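Local structure of organophosphorus hydrolase (Pseudomonas pseudoalcaligenes, 4LE6) at residues G64-D67 and K68-Q71; L243-G246 and D247-N251; Q277-L280 and A281-A284; V303-A307 and Q308-W312. The protein probably hydrolyses organophosphorus triesters such as aryl dialkyl phosphates, using a pair of zinc ions held in a metallo-beta-lactamase fold. All blocks are in the same frame, centred on the assembly; numbering follows the deposited sequence.

How the contacts relate
Contact 2 is the hub: Asp247 in it joins both zinc ions, while Trp245 rests on helix 269-286, where contact 3 lies, with centres 11 Å apart. There Trp245 CH2 comes within 3.7 Å of Leu280 CD2. Contact 3 in turn packs on the hairpin of contact 4, its centre 10 Å away, and the tightest approach there sets Ala281 CA 3.4 Å from Tyr310 OH. Strands 240-246 and 300-305 belong to the same mixed sheet, so contacts 2, 3 and 4 record one helix lying on one sheet. Contact 1 stands apart at the surface, away from the zinc site, its centre about 21 Å from that of contact 2.

Contact 1 of 4, residues G64-D67 and K68-Q71; sequences GIDD and KDLQ
Ile65 reaches over the first turn of helix 67-76 and lays its side chain against Asp69 and Leu70, at the point where the loop after strand 62-63 becomes helix. Asp66 holds the N-cap position of that helix, although its carboxylate makes no capping bond. Ile65 carries CG1 anti to its backbone N (chi1 -176°), which extends the long branch along the turn until CG1 lies 3.7 Å from Asp69 CB and CD1 approaches the backbone of Leu70. The shorter branch, CG2, meets Leu70 CB at 4.0 Å, and these two side chains cross at about a right angle. A beta-branched residue suits this place because its two arms serve two neighbours; Ile65 also touches Lys258 and Val261 of a nearby loop.

Asp66 and Asp69 lie side by side and point the same way, their carboxylate planes 37° apart. These like charges, with the two OD2 atoms 4.1 Å from each other, would probably repel. One water probably eases the pairing, donating to Asp69 OD2 and, weakly, to Asp66 OD2. Asp67 and Gln71, one turn apart, also run alongside each other, and Asp67 OD1 sits 3.5 Å from Gln71 CG. The helix starts with regular backbone bonds, from Leu70 N to Asp66 O and from Gln71 N to Asp67 O. Acidic residues fit this end, where their negative charge probably interacts favourably with the positive end of the helix dipole. Another water links the Asp pair differently, accepting from Asp66 N and donating to Asp69 OD2, at 2.8 Å each.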
loop_
_atom_site.group_PDB
_atom_site.type_symbol
_atom_site.label_atom_id
_atom_site.label_comp_id
_atom_site.label_asym_id
_atom_site.label_seq_id
_atom_site.Cartn_x
_atom_site.Cartn_y
_atom_site.Cartn_z
ATOM N N GLY A 64 5.388 -10.753 26.052
ATOM C CA GLY A 64 5.394 -12.176 25.763
ATOM C C GLY A 64 6.519 -12.557 24.816
ATOM O O GLY A 64 6.581 -13.688 24.333
ATOM N N ILE A 65 7.425 -11.615 24.568
ATOM C CA ILE A 65 8.545 -11.840 23.657
ATOM C C ILE A 65 9.814 -11.153 24.162
ATOM O O ILE A 65 9.751 -10.031 24.672
ATOM C CB ILE A 65 8.196 -11.316 22.240
ATOM C CG1 ILE A 65 9.322 -11.622 21.257
ATOM C CG2 ILE A 65 7.894 -9.808 22.264
ATOM C CD1 ILE A 65 8.904 -11.479 19.810
ATOM N N ASP A 66 10.962 -11.823 24.019
ATOM C CA ASP A 66 12.250 -11.208 24.329
ATOM C C ASP A 66 12.473 -9.967 23.464
ATOM O O ASP A 66 12.052 -9.920 22.313
ATOM C CB ASP A 66 13.404 -12.184 24.065
ATOM C CG ASP A 66 13.358 -13.401 24.952
ATOM O OD1 ASP A 66 12.267 -13.735 25.462
ATOM O OD2 ASP A 66 14.420 -14.038 25.128
ATOM N N ASP A 67 13.150 -8.979 24.037
ATOM C CA ASP A 67 13.551 -7.756 23.344
ATOM C C ASP A 67 14.255 -8.029 22.006
ATOM O O ASP A 67 13.965 -7.394 20.980
ATOM C CB ASP A 67 14.504 -6.995 24.267
ATOM C CG ASP A 67 14.582 -5.518 23.958
ATOM O OD1 ASP A 67 14.540 -5.141 22.768
ATOM O OD2 ASP A 67 14.697 -4.729 24.922
ATOM N N LYS A 68 15.183 -8.978 22.031
ATOM C CA LYS A 68 15.994 -9.303 20.862
ATOM C C LYS A 68 15.105 -9.771 19.718
ATOM O O LYS A 68 15.201 -9.281 18.588
ATOM C CB LYS A 68 16.995 -10.407 21.208
ATOM C CG LYS A 68 18.405 -10.160 20.713
ATOM C CD LYS A 68 19.281 -11.403 20.848
ATOM C CE LYS A 68 19.432 -11.849 22.297
ATOM N NZ LYS A 68 20.317 -13.042 22.411
ATOM N N ASP A 69 14.230 -10.726 20.026
ATOM C CA ASP A 69 13.334 -11.312 19.030
ATOM C C ASP A 69 12.340 -10.296 18.494
ATOM O O ASP A 69 11.986 -10.300 17.304
ATOM C CB ASP A 69 12.592 -12.492 19.643
ATOM C CG ASP A 69 13.523 -13.624 19.999
ATOM O OD1 ASP A 69 14.368 -13.969 19.147
ATOM O OD2 ASP A 69 13.429 -14.152 21.129
ATOM N N LEU A 70 11.893 -9.422 19.383
ATOM C CA LEU A 70 10.987 -8.345 19.008
ATOM C C LEU A 70 11.686 -7.435 18.006
ATOM O O LEU A 70 11.145 -7.141 16.919
ATOM C CB LEU A 70 10.571 -7.562 20.254
ATOM C CG LEU A 70 9.584 -6.412 20.082
ATOM C CD1 LEU A 70 8.355 -6.831 19.282
ATOM C CD2 LEU A 70 9.176 -5.906 21.458
ATOM N N GLN A 71 12.909 -7.024 18.347
ATOM C CA GLN A 71 13.685 -6.152 17.459
ATOM C C GLN A 71 13.985 -6.811 16.119
ATOM O O GLN A 71 13.967 -6.146 15.079
ATOM C CB GLN A 71 14.999 -5.718 18.118
ATOM C CG GLN A 71 14.809 -4.739 19.269
ATOM C CD GLN A 71 14.098 -3.464 18.838
ATOM O OE1 GLN A 71 14.330 -2.950 17.742
ATOM N NE2 GLN A 71 13.221 -2.954 19.696
HETATM O O HOH W 1 11.262 -14.310 22.821
HETATM O O HOH W 2 15.915 -14.871 22.208
#

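Contact 2 of 4, residues L243-G246 and D247-N251; sequences LVWG and DILLN. With ZN (zinc ion), chain J; ZN (zinc ion), chain K.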
loop_
_atom_site.group_PDB
_atom_site.type_symbol
_atom_site.label_atom_id
_atom_site.label_comp_id
_atom_site.label_asym_id
_atom_site.label_seq_id
_atom_site.Cartn_x
_atom_site.Cartn_y
_atom_site.Cartn_z
ATOM N N LEU A 243 -14.034 -8.937 6.894
ATOM C CA LEU A 243 -14.162 -8.827 8.335
ATOM C C LEU A 243 -13.443 -7.563 8.776
ATOM O O LEU A 243 -12.226 -7.455 8.647
ATOM C CB LEU A 243 -13.558 -10.045 9.027
ATOM C CG LEU A 243 -13.741 -10.060 10.542
ATOM C CD1 LEU A 243 -15.177 -10.418 10.914
ATOM C CD2 LEU A 243 -12.752 -11.035 11.166
ATOM N N VAL A 244 -14.214 -6.600 9.267
ATOM C CA VAL A 244 -13.652 -5.374 9.804
ATOM C C VAL A 244 -13.410 -5.683 11.259
ATOM O O VAL A 244 -14.358 -5.715 12.059
ATOM C CB VAL A 244 -14.593 -4.187 9.660
ATOM C CG1 VAL A 244 -13.899 -2.908 10.151
ATOM C CG2 VAL A 244 -15.029 -4.072 8.212
ATOM N N TRP A 245 -12.144 -5.931 11.602
ATOM C CA TRP A 245 -11.899 -6.760 12.788
ATOM C C TRP A 245 -11.558 -5.990 14.048
ATOM O O TRP A 245 -11.539 -6.559 15.129
ATOM C CB TRP A 245 -10.908 -7.915 12.511
ATOM C CG TRP A 245 -9.437 -7.610 12.445
ATOM C CD1 TRP A 245 -8.809 -6.422 12.689
ATOM C CD2 TRP A 245 -8.405 -8.545 12.093
ATOM N NE1 TRP A 245 -7.444 -6.569 12.523
ATOM C CE2 TRP A 245 -7.180 -7.859 12.156
ATOM C CE3 TRP A 245 -8.406 -9.901 11.739
ATOM C CZ2 TRP A 245 -5.962 -8.481 11.877
ATOM C CZ3 TRP A 245 -7.196 -10.517 11.469
ATOM C CH2 TRP A 245 -5.992 -9.805 11.537
ATOM N N GLY A 246 -11.316 -4.689 13.912
ATOM C CA GLY A 246 -10.983 -3.868 15.048
ATOM C C GLY A 246 -9.530 -4.078 15.455
ATOM O O GLY A 246 -8.622 -4.054 14.622
ATOM N N ASP A 247 -9.326 -4.282 16.748
ATOM C CA ASP A 247 -8.009 -4.363 17.352
ATOM C C ASP A 247 -7.576 -5.803 17.683
ATOM O O ASP A 247 -6.931 -6.048 18.709
ATOM C CB ASP A 247 -7.987 -3.481 18.604
ATOM C CG ASP A 247 -7.896 -1.999 18.271
ATOM O OD1 ASP A 247 -8.144 -1.637 17.103
ATOM O OD2 ASP A 247 -7.584 -1.200 19.182
ATOM N N ILE A 248 -7.913 -6.742 16.801
ATOM C CA ILE A 248 -7.407 -8.123 16.882
ATOM C C ILE A 248 -5.895 -8.146 17.030
ATOM O O ILE A 248 -5.331 -8.981 17.730
ATOM C CB ILE A 248 -7.767 -8.912 15.596
ATOM C CG1 ILE A 248 -9.282 -9.053 15.480
ATOM C CG2 ILE A 248 -7.069 -10.291 15.559
ATOM C CD1 ILE A 248 -9.964 -9.637 16.737
ATOM N N LEU A 249 -5.223 -7.222 16.367
ATOM C CA LEU A 249 -3.814 -7.061 16.633
ATOM C C LEU A 249 -3.400 -5.648 16.326
ATOM O O LEU A 249 -4.077 -4.917 15.606
ATOM C CB LEU A 249 -2.956 -8.089 15.895
ATOM C CG LEU A 249 -2.956 -8.142 14.372
ATOM C CD1 LEU A 249 -1.862 -7.243 13.790
ATOM C CD2 LEU A 249 -2.755 -9.582 13.936
ATOM N N LEU A 250 -2.295 -5.283 16.940
ATOM C CA LEU A 250 -1.812 -3.926 16.974
ATOM C C LEU A 250 -0.531 -3.741 16.170
ATOM O O LEU A 250 -0.212 -2.625 15.789
ATOM C CB LEU A 250 -1.522 -3.564 18.421
ATOM C CG LEU A 250 -1.979 -2.177 18.846
ATOM C CD1 LEU A 250 -3.351 -2.261 19.515
ATOM C CD2 LEU A 250 -0.926 -1.603 19.763
ATOM N N ASN A 251 0.211 -4.822 15.940
ATOM C CA ASN A 251 1.489 -4.729 15.226
ATOM C C ASN A 251 1.640 -5.866 14.230
ATOM O O ASN A 251 1.846 -7.019 14.620
ATOM C CB ASN A 251 2.647 -4.739 16.222
ATOM C CG ASN A 251 3.993 -4.429 15.570
ATOM O OD1 ASN A 251 4.328 -4.972 14.517
ATOM N ND2 ASN A 251 4.768 -3.549 16.196
HETATM ZN ZN ZN J . -8.289 -0.583 21.218
HETATM ZN ZN ZN K . -7.313 0.835 18.583
HETATM O O HOH W 3 -6.065 -4.135 13.873
HETATM O O HOH W 4 -7.328 1.128 20.385
#
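Ile248 lies over one face of the Trp245 indole where strand 240-246 runs out into the metal-binding loop of the metallo-beta-lactamase fold. Ile248 CB stands 3.6 Å from the centroid of the five-membered ring, 11° off its normal, a CH-pi contact, and CG1 comes to 3.4 Å from Trp245 CG. The broad indole offers a platform for the beta-branched Ile248, whose CB and CG1 both lie on it; a chi1 of 78° puts Trp245 CG between the backbone N and the carbonyl carbon, folding the ring toward Ile248. Leu249 adds CG at 3.9 Å from Trp245 CZ2, approaching obliquely. The indole nitrogen is satisfied by a water, which accepts from Trp245 NE1 and donates to Gly246 O and Leu249 O, pinning the turn. Gly246 takes a positive phi (78°), easy for a residue without a side chain.

Next to it, Asp247 OD2 bridges the metals, 2.2 Å from the zinc of chain J and 2.1 Å from that of chain K, and a water bridges them too. His139, His141 and His226 complete one site, Asp143, His144 and His294 the other. Strand 240-246 runs between strands 231-237 and 289-292, while helix 269-286 packs on Trp245 through Ile279 and Leu280.

Contact 3 of 4, residues Q277-L280 and A281-A284; sequences QRIL and AEAA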
loop_
_atom_site.group_PDB
_atom_site.type_symbol
_atom_site.label_atom_id
_atom_site.label_comp_id
_atom_site.label_asym_id
_atom_site.label_seq_id
_atom_site.Cartn_x
_atom_site.Cartn_y
_atom_site.Cartn_z
ATOM N N GLN A 277 -5.957 -15.701 18.031
ATOM C CA GLN A 277 -5.645 -17.011 17.441
ATOM C C GLN A 277 -6.822 -17.559 16.629
ATOM O O GLN A 277 -6.664 -18.001 15.465
ATOM C CB GLN A 277 -5.263 -17.996 18.532
ATOM C CG GLN A 277 -3.903 -17.706 19.152
ATOM C CD GLN A 277 -2.734 -18.249 18.330
ATOM O OE1 GLN A 277 -2.877 -18.586 17.150
ATOM N NE2 GLN A 277 -1.567 -18.336 18.960
ATOM N N ARG A 278 -8.014 -17.494 17.223
ATOM C CA ARG A 278 -9.205 -18.007 16.554
ATOM C C ARG A 278 -9.534 -17.238 15.276
ATOM O O ARG A 278 -9.799 -17.838 14.209
ATOM C CB ARG A 278 -10.400 -17.951 17.500
ATOM C CG ARG A 278 -11.702 -18.377 16.865
ATOM C CD ARG A 278 -12.760 -18.652 17.923
ATOM N NE ARG A 278 -13.077 -17.447 18.694
ATOM C CZ ARG A 278 -13.934 -16.509 18.307
ATOM N NH1 ARG A 278 -14.153 -15.458 19.084
ATOM N NH2 ARG A 278 -14.576 -16.610 17.152
ATOM N N ILE A 279 -9.547 -15.915 15.382
ATOM C CA ILE A 279 -9.897 -15.077 14.243
ATOM C C ILE A 279 -8.858 -15.221 13.121
ATOM O O ILE A 279 -9.202 -15.217 11.933
ATOM C CB ILE A 279 -10.037 -13.603 14.677
ATOM C CG1 ILE A 279 -11.248 -13.434 15.620
ATOM C CG2 ILE A 279 -10.185 -12.668 13.461
ATOM C CD1 ILE A 279 -12.592 -13.843 15.024
ATOM N N LEU A 280 -7.584 -15.338 13.480
ATOM C CA LEU A 280 -6.558 -15.471 12.448
ATOM C C LEU A 280 -6.756 -16.805 11.750
ATOM O O LEU A 280 -6.738 -16.879 10.506
ATOM C CB LEU A 280 -5.153 -15.393 13.045
ATOM C CG LEU A 280 -4.674 -14.004 13.464
ATOM C CD1 LEU A 280 -3.369 -14.138 14.245
ATOM C CD2 LEU A 280 -4.494 -13.093 12.246
ATOM N N ALA A 281 -6.969 -17.855 12.542
ATOM C CA ALA A 281 -7.188 -19.175 11.959
ATOM C C ALA A 281 -8.372 -19.151 10.980
ATOM O O ALA A 281 -8.265 -19.652 9.851
ATOM C CB ALA A 281 -7.415 -20.202 13.049
ATOM N N GLU A 282 -9.487 -18.547 11.406
ATOM C CA GLU A 282 -10.685 -18.461 10.565
ATOM C C GLU A 282 -10.465 -17.623 9.299
ATOM O O GLU A 282 -10.883 -18.006 8.200
ATOM C CB GLU A 282 -11.849 -17.869 11.381
ATOM C CG GLU A 282 -13.031 -17.382 10.567
ATOM C CD GLU A 282 -14.189 -16.921 11.442
ATOM O OE1 GLU A 282 -13.978 -16.714 12.661
ATOM O OE2 GLU A 282 -15.311 -16.768 10.908
ATOM N N ALA A 283 -9.839 -16.465 9.453
ATOM C CA ALA A 283 -9.571 -15.602 8.306
ATOM C C ALA A 283 -8.683 -16.330 7.297
ATOM O O ALA A 283 -8.902 -16.247 6.080
ATOM C CB ALA A 283 -8.890 -14.329 8.759
ATOM N N ALA A 284 -7.674 -17.042 7.795
ATOM C CA ALA A 284 -6.769 -17.771 6.897
ATOM C C ALA A 284 -7.496 -18.922 6.199
ATOM O O ALA A 284 -7.342 -19.138 4.989
ATOM C CB ALA A 284 -5.556 -18.316 7.665
HETATM O O HOH W 5 -14.048 -18.429 14.861
#
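Gln277 and Ala281 begin a run of backbone bonds that marks a regular alpha helix. Four successive i+4 to i bonds lead from the nitrogens of Ala281, Glu282, Ala283 and Ala284 to the carbonyl oxygens of Gln277, Arg278, Ile279 and Leu280, all 2.8 to 2.9 Å long. Alanine is well suited to such a run, being a good helix former, and its short methyls let Val303 and Tyr310 come close to the helix.

Charged side chains, one helical turn apart, are linked through water rather than directly, at least in one of the two modelled positions of Arg278, so the link is less certain than the backbone bonds. There Arg278 NH2 and Glu282 OE1 stay 4.5 Å apart, beyond a salt bridge, and a water lies at the guanidinium edge, in its plane. It accepts from Arg278 NH2 at 3.0 Å and donates to Glu282 OE1 at 2.8 Å. Glu282 sends CG anti to its backbone N (chi1 165°) and continues extended, which carries its carboxylate along the helix side to the water. Long charged side chains suit this flank, since they can span a turn; in the same position Arg278 also reaches Ala222 O with NH1.

Other side-chain contact is slight: Ile279 runs beside Glu282, pointing the same way, its CD1 methyl 4.0 Å from the carboxylate oxygen Glu282 OE1. Toward the sheet, Ile279 packs on Leu243, Ala283 and Ala284 on Val303, and Leu280, Ala281 and Ala284 on Tyr310. Helix 269-286 thus touches strands 240-246, 300-305 and 310-314, spanning the sheet from its inner part to this edge.

Contact 4 of 4, residues V303-A307 and Q308-W312; sequences VRKEA and QGYAW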
loop_
_atom_site.group_PDB
_atom_site.type_symbol
_atom_site.label_atom_id
_atom_site.label_comp_id
_atom_site.label_asym_id
_atom_site.label_seq_id
_atom_site.Cartn_x
_atom_site.Cartn_y
_atom_site.Cartn_z
ATOM N N VAL A 303 -5.095 -12.936 5.251
ATOM C CA VAL A 303 -4.225 -13.638 6.182
ATOM C C VAL A 303 -3.856 -14.988 5.592
ATOM O O VAL A 303 -4.734 -15.737 5.162
ATOM C CB VAL A 303 -4.954 -13.914 7.513
ATOM C CG1 VAL A 303 -4.008 -14.585 8.509
ATOM C CG2 VAL A 303 -5.496 -12.636 8.083
ATOM N N ARG A 304 -2.562 -15.299 5.611
ATOM C CA ARG A 304 -2.053 -16.567 5.122
ATOM C C ARG A 304 -1.467 -17.332 6.295
ATOM O O ARG A 304 -0.789 -16.758 7.154
ATOM C CB ARG A 304 -0.962 -16.323 4.077
ATOM C CG ARG A 304 -0.269 -17.577 3.557
ATOM C CD ARG A 304 0.775 -17.240 2.467
ATOM N NE ARG A 304 2.000 -16.678 3.037
ATOM C CZ ARG A 304 2.587 -15.542 2.660
ATOM N NH1 ARG A 304 2.106 -14.795 1.681
ATOM N NH2 ARG A 304 3.689 -15.158 3.279
ATOM N N LYS A 305 -1.725 -18.632 6.329
ATOM C CA LYS A 305 -1.142 -19.466 7.354
ATOM C C LYS A 305 0.282 -19.844 6.947
ATOM O O LYS A 305 0.527 -20.227 5.810
ATOM C CB LYS A 305 -1.976 -20.725 7.569
ATOM C CG LYS A 305 -1.527 -21.516 8.785
ATOM C CD LYS A 305 -2.273 -22.829 8.937
ATOM C CE LYS A 305 -1.801 -23.570 10.170
ATOM N NZ LYS A 305 -0.349 -23.902 10.074
ATOM N N GLU A 306 1.220 -19.703 7.881
ATOM C CA GLU A 306 2.603 -20.117 7.681
ATOM C C GLU A 306 2.838 -21.401 8.475
ATOM O O GLU A 306 1.955 -21.830 9.206
ATOM C CB GLU A 306 3.546 -19.025 8.165
ATOM C CG GLU A 306 3.514 -17.759 7.317
ATOM C CD GLU A 306 4.208 -17.932 5.977
ATOM O OE1 GLU A 306 5.277 -18.585 5.918
ATOM O OE2 GLU A 306 3.684 -17.421 4.965
ATOM N N ALA A 307 4.011 -22.014 8.333
ATOM C CA ALA A 307 4.349 -23.200 9.119
ATOM C C ALA A 307 4.147 -22.891 10.595
ATOM O O ALA A 307 3.566 -23.681 11.331
ATOM C CB ALA A 307 5.794 -23.616 8.856
ATOM N N GLN A 308 4.621 -21.721 11.014
ATOM C CA GLN A 308 4.346 -21.211 12.354
ATOM C C GLN A 308 3.702 -19.834 12.217
ATOM O O GLN A 308 4.185 -18.992 11.464
ATOM C CB GLN A 308 5.632 -21.115 13.177
ATOM C CG GLN A 308 5.456 -21.550 14.629
ATOM C CD GLN A 308 6.478 -20.939 15.581
ATOM O OE1 GLN A 308 6.927 -19.805 15.394
ATOM N NE2 GLN A 308 6.840 -21.688 16.617
ATOM N N GLY A 309 2.600 -19.609 12.924
ATOM C CA GLY A 309 1.940 -18.319 12.888
ATOM C C GLY A 309 1.386 -18.014 11.508
ATOM O O GLY A 309 1.055 -18.930 10.747
ATOM N N TYR A 310 1.313 -16.725 11.180
ATOM C CA TYR A 310 0.580 -16.251 10.012
ATOM C C TYR A 310 1.355 -15.150 9.306
ATOM O O TYR A 310 2.383 -14.701 9.803
ATOM C CB TYR A 310 -0.804 -15.717 10.431
ATOM C CG TYR A 310 -1.666 -16.788 11.071
ATOM C CD1 TYR A 310 -1.559 -17.075 12.427
ATOM C CD2 TYR A 310 -2.559 -17.535 10.315
ATOM C CE1 TYR A 310 -2.331 -18.083 13.018
ATOM C CE2 TYR A 310 -3.331 -18.549 10.903
ATOM C CZ TYR A 310 -3.200 -18.814 12.249
ATOM O OH TYR A 310 -3.951 -19.799 12.842
ATOM N N ALA A 311 0.853 -14.730 8.149
ATOM C CA ALA A 311 1.409 -13.598 7.421
ATOM C C ALA A 311 0.259 -12.738 6.910
ATOM O O ALA A 311 -0.819 -13.252 6.608
ATOM C CB ALA A 311 2.278 -14.066 6.268
ATOM N N TRP A 312 0.501 -11.433 6.830
ATOM C CA TRP A 312 -0.455 -10.460 6.302
ATOM C C TRP A 312 -0.093 -10.185 4.851
ATOM O O TRP A 312 1.075 -9.978 4.550
ATOM C CB TRP A 312 -0.327 -9.173 7.102
ATOM C CG TRP A 312 -1.135 -8.014 6.606
ATOM C CD1 TRP A 312 -0.664 -6.789 6.217
ATOM C CD2 TRP A 312 -2.566 -7.946 6.494
ATOM N NE1 TRP A 312 -1.721 -5.974 5.845
ATOM C CE2 TRP A 312 -2.891 -6.664 6.008
ATOM C CE3 TRP A 312 -3.602 -8.850 6.746
ATOM C CZ2 TRP A 312 -4.208 -6.265 5.772
ATOM C CZ3 TRP A 312 -4.917 -8.444 6.505
ATOM C CH2 TRP A 312 -5.198 -7.170 6.028
#
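Arg304 swings its guanidinium over Ala311, whose CB lies 3.5 Å from NH2 beneath one face of the flat group. The two residues form the hydrogen-bonded pair of an antiparallel beta hairpin, joined by Arg304 N to Ala311 O at 2.9 Å and Ala311 N to Arg304 O at 2.8 Å. The short methyl of Ala311 lets the guanidinium lie flat over it. The chain of Arg304 bends at chi3 (76°), which brings NE and NH2 side-on to a single oxygen, Glu306 OE2, 2.7 Å from NE. In this salt bridge OE2 lies in the guanidinium plane; NE meets it nearly along its C-O axis, NH2 from above the carboxylate plane. NH1 is used elsewhere, on Arg76 O of the second subunit.

On the other face Val303 CG1 rests 3.8 Å from Tyr310 CD2, and Lys305 CA approaches the same ring atom, Tyr310 CD2, to 3.8 Å. The turn is closed by Glu306 N to Gly309 O, with Gly309 at positive phi (65°). This hairpin of strands 300-305 and 310-314 lies at the edge of its mixed sheet within this chain; Tyr310 and Val303 face helix 269-286, while Trp312 meets the ring of Phe256.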